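Local coordinates for lipoprotein (Bacillus anthracis, PDB 4JG9) that is of unknown function but, as a putative lipoprotein with a mainly beta fold, may act at the bacterial cell surface, at residues 69-72 with 73-76; 81-84 with 85-88. All blocks are in the same frame, centred on the assembly; numbering follows the deposited sequence.

Contact 1 (69-72 with 73-76); sequences KGIE and EKIA
I71 meets K74 and I75 across a tight reversal of the chain, and backbone hydrogen bonds carry most of the contact. The N-H of I71 gives a bond of 2.8 Å to I75 O, approaching nearly end-on to the carbonyl. I71 O, facing the same returning chain, accepts K74 N at 3.1 Å, the donor standing above the carbonyl plane, and I75 N only weakly.

Apolar contact comes from one branch of I71. With CG1 beside the backbone N (chi1 -41°), CG2 is left to lie alongside the lysine, 3.9 Å from K74 CD. The long methylene chain of K74 suits this place, because it lies along one branch of the isoleucine while its NZ reaches on to a salt bridge with D167. E72 and E73, at the exposed bend, carry their carboxylates outward.

G70, with phi 146° and psi -147°, has the backbone shape that glycine takes readily, and lets the chains close to 3.7 Å between its CA and I75 O. E73 takes the positive phi needed to reverse the chain. Two residues, K74 and I75, thus face the single I71: a classic beta bulge at the turn of an antiparallel hairpin.

Contact 2 (81-84 with 85-88); sequences PIIA and NEKN
In I83 the CG1, and in E86 the CG, stands beside its own backbone N (chi1 -49° and -89°), and the glutamate chain runs on extended. The two side chains lie next to each other and point the same way. The E86 carboxylate comes up alongside the branch point of the isoleucine: OE2 sits 3.7 Å from I83 CB, while CD is 3.8 Å from I83 CG2. This is van der Waals packing of a carboxylate on aliphatic carbon. A beta-branched residue suits the position because CB carries two carbons, CG1 and CG2, that give the carboxylate a broad aliphatic flank close to the backbone, and the long glutamate can pack there on an exposed surface.

Beneath this pair the backbone turns. E86 N makes a weak hydrogen bond of 3.1 Å to I83 O, and the bend between them is filled by A84 and N85. N85 has positive phi (65°), a conformation that asparagine adopts more readily than most residues other than glycine; its ND2 makes a weak bond to P150 O.

Water reinforces the reversal. Water 1 accepts from I83 N at 2.8 Å and donates to E86 O, whereas water 2 donates to I83 O and also to E86 O at 3.2 Å. The two waters bridge backbone groups of I83 and E86. Farther back, N88 brings ND2 to 3.3 Å from P81 O, and the same amide nitrogen is hydrogen-bonded to S80 OG. The whole is a type II beta turn from I83 to E86, within the surface loop leading into strand 88-94.

Both contacts are local reversals in connections between neighbouring strands of one antiparallel sheet, met in series along the chain, neither nested nor crossed. Strand 66-69 ends as contact 1 begins; that contact closes the short connection to strand 75-78, and I71 and I75 rest on strand 164-173 of the second sheet. After strand 75-78 the chain enters a longer loop, where contact 2 folds residues 81-88 back before strand 88-94. This loop meets the C-terminal E174 and also L149. The two centres lie about 20 Å apart and the contacts do not touch. Strand 75-78 links them, with strands 66-69 and 88-94 as its neighbours on either side.

Contact 1 (69-72 with 73-76)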
loop_
_atom_site.group_PDB
_atom_site.type_symbol
_atom_site.label_atom_id
_atom_site.label_comp_id
_atom_site.label_asym_id
_atom_site.label_seq_id
_atom_site.Cartn_x
_atom_site.Cartn_y
_atom_site.Cartn_z
ATOM N N LYS A 69 2.238 2.534 25.122
ATOM C CA LYS A 69 1.207 3.358 24.514
ATOM C C LYS A 69 0.186 2.510 23.785
ATOM O O LYS A 69 0.535 1.645 22.999
ATOM C CB LYS A 69 1.799 4.397 23.574
ATOM C CG LYS A 69 2.132 5.700 24.261
ATOM C CD LYS A 69 2.242 6.838 23.273
ATOM C CE LYS A 69 2.796 8.080 23.946
ATOM N NZ LYS A 69 1.959 8.516 25.089
ATOM N N GLY A 70 -1.084 2.768 24.043
ATOM C CA GLY A 70 -2.145 2.035 23.389
ATOM C C GLY A 70 -3.328 1.851 24.307
ATOM O O GLY A 70 -3.616 2.703 25.131
ATOM N N ILE A 71 -4.007 0.723 24.157
ATOM C CA ILE A 71 -5.203 0.426 24.923
ATOM C C ILE A 71 -4.860 -0.573 26.010
ATOM O O ILE A 71 -4.414 -1.688 25.723
ATOM C CB ILE A 71 -6.310 -0.171 24.030
ATOM C CG1 ILE A 71 -6.370 0.556 22.676
ATOM C CG2 ILE A 71 -7.645 -0.143 24.755
ATOM C CD1 ILE A 71 -6.680 2.049 22.794
ATOM N N GLU A 72 -5.075 -0.172 27.257
ATOM C CA GLU A 72 -4.753 -1.016 28.401
ATOM C C GLU A 72 -5.527 -2.322 28.347
ATOM O O GLU A 72 -6.709 -2.336 27.997
ATOM C CB GLU A 72 -5.032 -0.271 29.708
ATOM C CG GLU A 72 -4.030 0.832 29.995
ATOM C CD GLU A 72 -4.232 1.498 31.355
ATOM O OE1 GLU A 72 -4.150 0.799 32.396
ATOM O OE2 GLU A 72 -4.449 2.734 31.375
ATOM N N GLU A 73 -4.833 -3.413 28.632
ATOM C CA GLU A 73 -5.437 -4.733 28.716
ATOM C C GLU A 73 -5.814 -5.286 27.353
ATOM O O GLU A 73 -6.487 -6.300 27.260
ATOM C CB GLU A 73 -6.649 -4.723 29.649
ATOM C CG GLU A 73 -6.293 -4.594 31.120
ATOM C CD GLU A 73 -7.502 -4.630 32.036
ATOM O OE1 GLU A 73 -8.563 -5.133 31.617
ATOM O OE2 GLU A 73 -7.389 -4.162 33.186
ATOM N N LYS A 74 -5.391 -4.613 26.294
ATOM C CA LYS A 74 -5.679 -5.085 24.951
ATOM C C LYS A 74 -4.431 -5.136 24.094
ATOM O O LYS A 74 -3.796 -6.172 23.974
ATOM C CB LYS A 74 -6.746 -4.216 24.298
ATOM C CG LYS A 74 -8.082 -4.284 25.008
ATOM C CD LYS A 74 -9.198 -3.700 24.166
ATOM C CE LYS A 74 -9.531 -4.597 22.991
ATOM N NZ LYS A 74 -10.640 -4.031 22.181
ATOM N N ILE A 75 -4.082 -4.006 23.503
ATOM C CA ILE A 75 -2.893 -3.926 22.684
ATOM C C ILE A 75 -2.167 -2.607 22.902
ATOM O O ILE A 75 -2.788 -1.576 23.075
ATOM C CB ILE A 75 -3.239 -4.129 21.198
ATOM C CG1 ILE A 75 -1.977 -4.373 20.377
ATOM C CG2 ILE A 75 -4.033 -2.953 20.664
ATOM C CD1 ILE A 75 -2.251 -4.925 18.999
ATOM N N ALA A 76 -0.847 -2.647 22.877
ATOM C CA ALA A 76 -0.046 -1.450 23.059
ATOM C C ALA A 76 1.319 -1.622 22.424
ATOM O O ALA A 76 1.732 -2.748 22.130
ATOM C CB ALA A 76 0.092 -1.130 24.548
#

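Contact 2 (81-84 with 85-88)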
loop_
_atom_site.group_PDB
_atom_site.type_symbol
_atom_site.label_atom_id
_atom_site.label_comp_id
_atom_site.label_asym_id
_atom_site.label_seq_id
_atom_site.Cartn_x
_atom_site.Cartn_y
_atom_site.Cartn_z
ATOM N N PRO A 81 9.987 6.990 20.986
ATOM C CA PRO A 81 9.765 8.175 20.144
ATOM C C PRO A 81 9.686 7.807 18.660
ATOM O O PRO A 81 10.485 7.009 18.150
ATOM C CB PRO A 81 10.988 9.059 20.428
ATOM C CG PRO A 81 12.029 8.129 20.968
ATOM C CD PRO A 81 11.306 6.994 21.646
ATOM N N ILE A 82 8.678 8.357 17.992
ATOM C CA ILE A 82 8.475 8.112 16.570
ATOM C C ILE A 82 8.880 9.331 15.754
ATOM O O ILE A 82 8.287 10.406 15.868
ATOM C CB ILE A 82 7.021 7.737 16.305
ATOM C CG1 ILE A 82 6.740 6.368 16.930
ATOM C CG2 ILE A 82 6.718 7.725 14.828
ATOM C CD1 ILE A 82 5.315 6.184 17.357
ATOM N N ILE A 83 9.895 9.155 14.925
ATOM C CA ILE A 83 10.427 10.262 14.145
ATOM C C ILE A 83 9.996 10.071 12.699
ATOM O O ILE A 83 10.262 9.023 12.116
ATOM C CB ILE A 83 11.970 10.298 14.220
ATOM C CG1 ILE A 83 12.451 10.184 15.671
ATOM C CG2 ILE A 83 12.496 11.571 13.624
ATOM C CD1 ILE A 83 12.027 11.316 16.522
ATOM N N ALA A 84 9.353 11.080 12.116
ATOM C CA ALA A 84 8.862 10.947 10.747
ATOM C C ALA A 84 10.013 10.601 9.821
ATOM O O ALA A 84 11.124 11.121 9.989
ATOM C CB ALA A 84 8.152 12.207 10.280
ATOM N N ASN A 85 9.752 9.677 8.895
ATOM C CA ASN A 85 10.734 9.258 7.895
ATOM C C ASN A 85 11.967 8.563 8.458
ATOM O O ASN A 85 13.044 8.606 7.871
ATOM C CB ASN A 85 11.118 10.443 7.003
ATOM C CG ASN A 85 9.918 10.999 6.248
ATOM O OD1 ASN A 85 9.210 10.264 5.540
ATOM N ND2 ASN A 85 9.658 12.286 6.431
ATOM N N GLU A 86 11.795 7.936 9.615
ATOM C CA GLU A 86 12.834 7.111 10.215
ATOM C C GLU A 86 12.236 5.764 10.582
ATOM O O GLU A 86 11.350 5.683 11.437
ATOM C CB GLU A 86 13.408 7.777 11.470
ATOM C CG GLU A 86 14.583 8.698 11.201
ATOM C CD GLU A 86 15.265 9.178 12.479
ATOM O OE1 GLU A 86 15.928 10.239 12.434
ATOM O OE2 GLU A 86 15.144 8.496 13.525
ATOM N N LYS A 87 12.744 4.707 9.964
ATOM C CA LYS A 87 12.313 3.357 10.299
ATOM C C LYS A 87 12.732 3.048 11.737
ATOM O O LYS A 87 13.893 3.208 12.107
ATOM C CB LYS A 87 12.901 2.337 9.313
ATOM C CG LYS A 87 12.192 2.284 7.950
ATOM C CD LYS A 87 13.176 2.354 6.768
ATOM C CE LYS A 87 12.466 2.362 5.385
ATOM N NZ LYS A 87 11.776 3.652 5.027
ATOM N N ASN A 88 11.762 2.700 12.571
ATOM C CA ASN A 88 12.041 2.377 13.965
ATOM C C ASN A 88 11.401 1.045 14.318
ATOM O O ASN A 88 10.201 0.835 14.090
ATOM C CB ASN A 88 11.531 3.489 14.890
ATOM C CG ASN A 88 11.907 3.265 16.363
ATOM O OD1 ASN A 88 12.899 2.598 16.680
ATOM N ND2 ASN A 88 11.123 3.862 17.267
HETATM O O HOH W 1 11.199 6.740 14.305
HETATM O O HOH W 2 8.586 7.223 11.567
#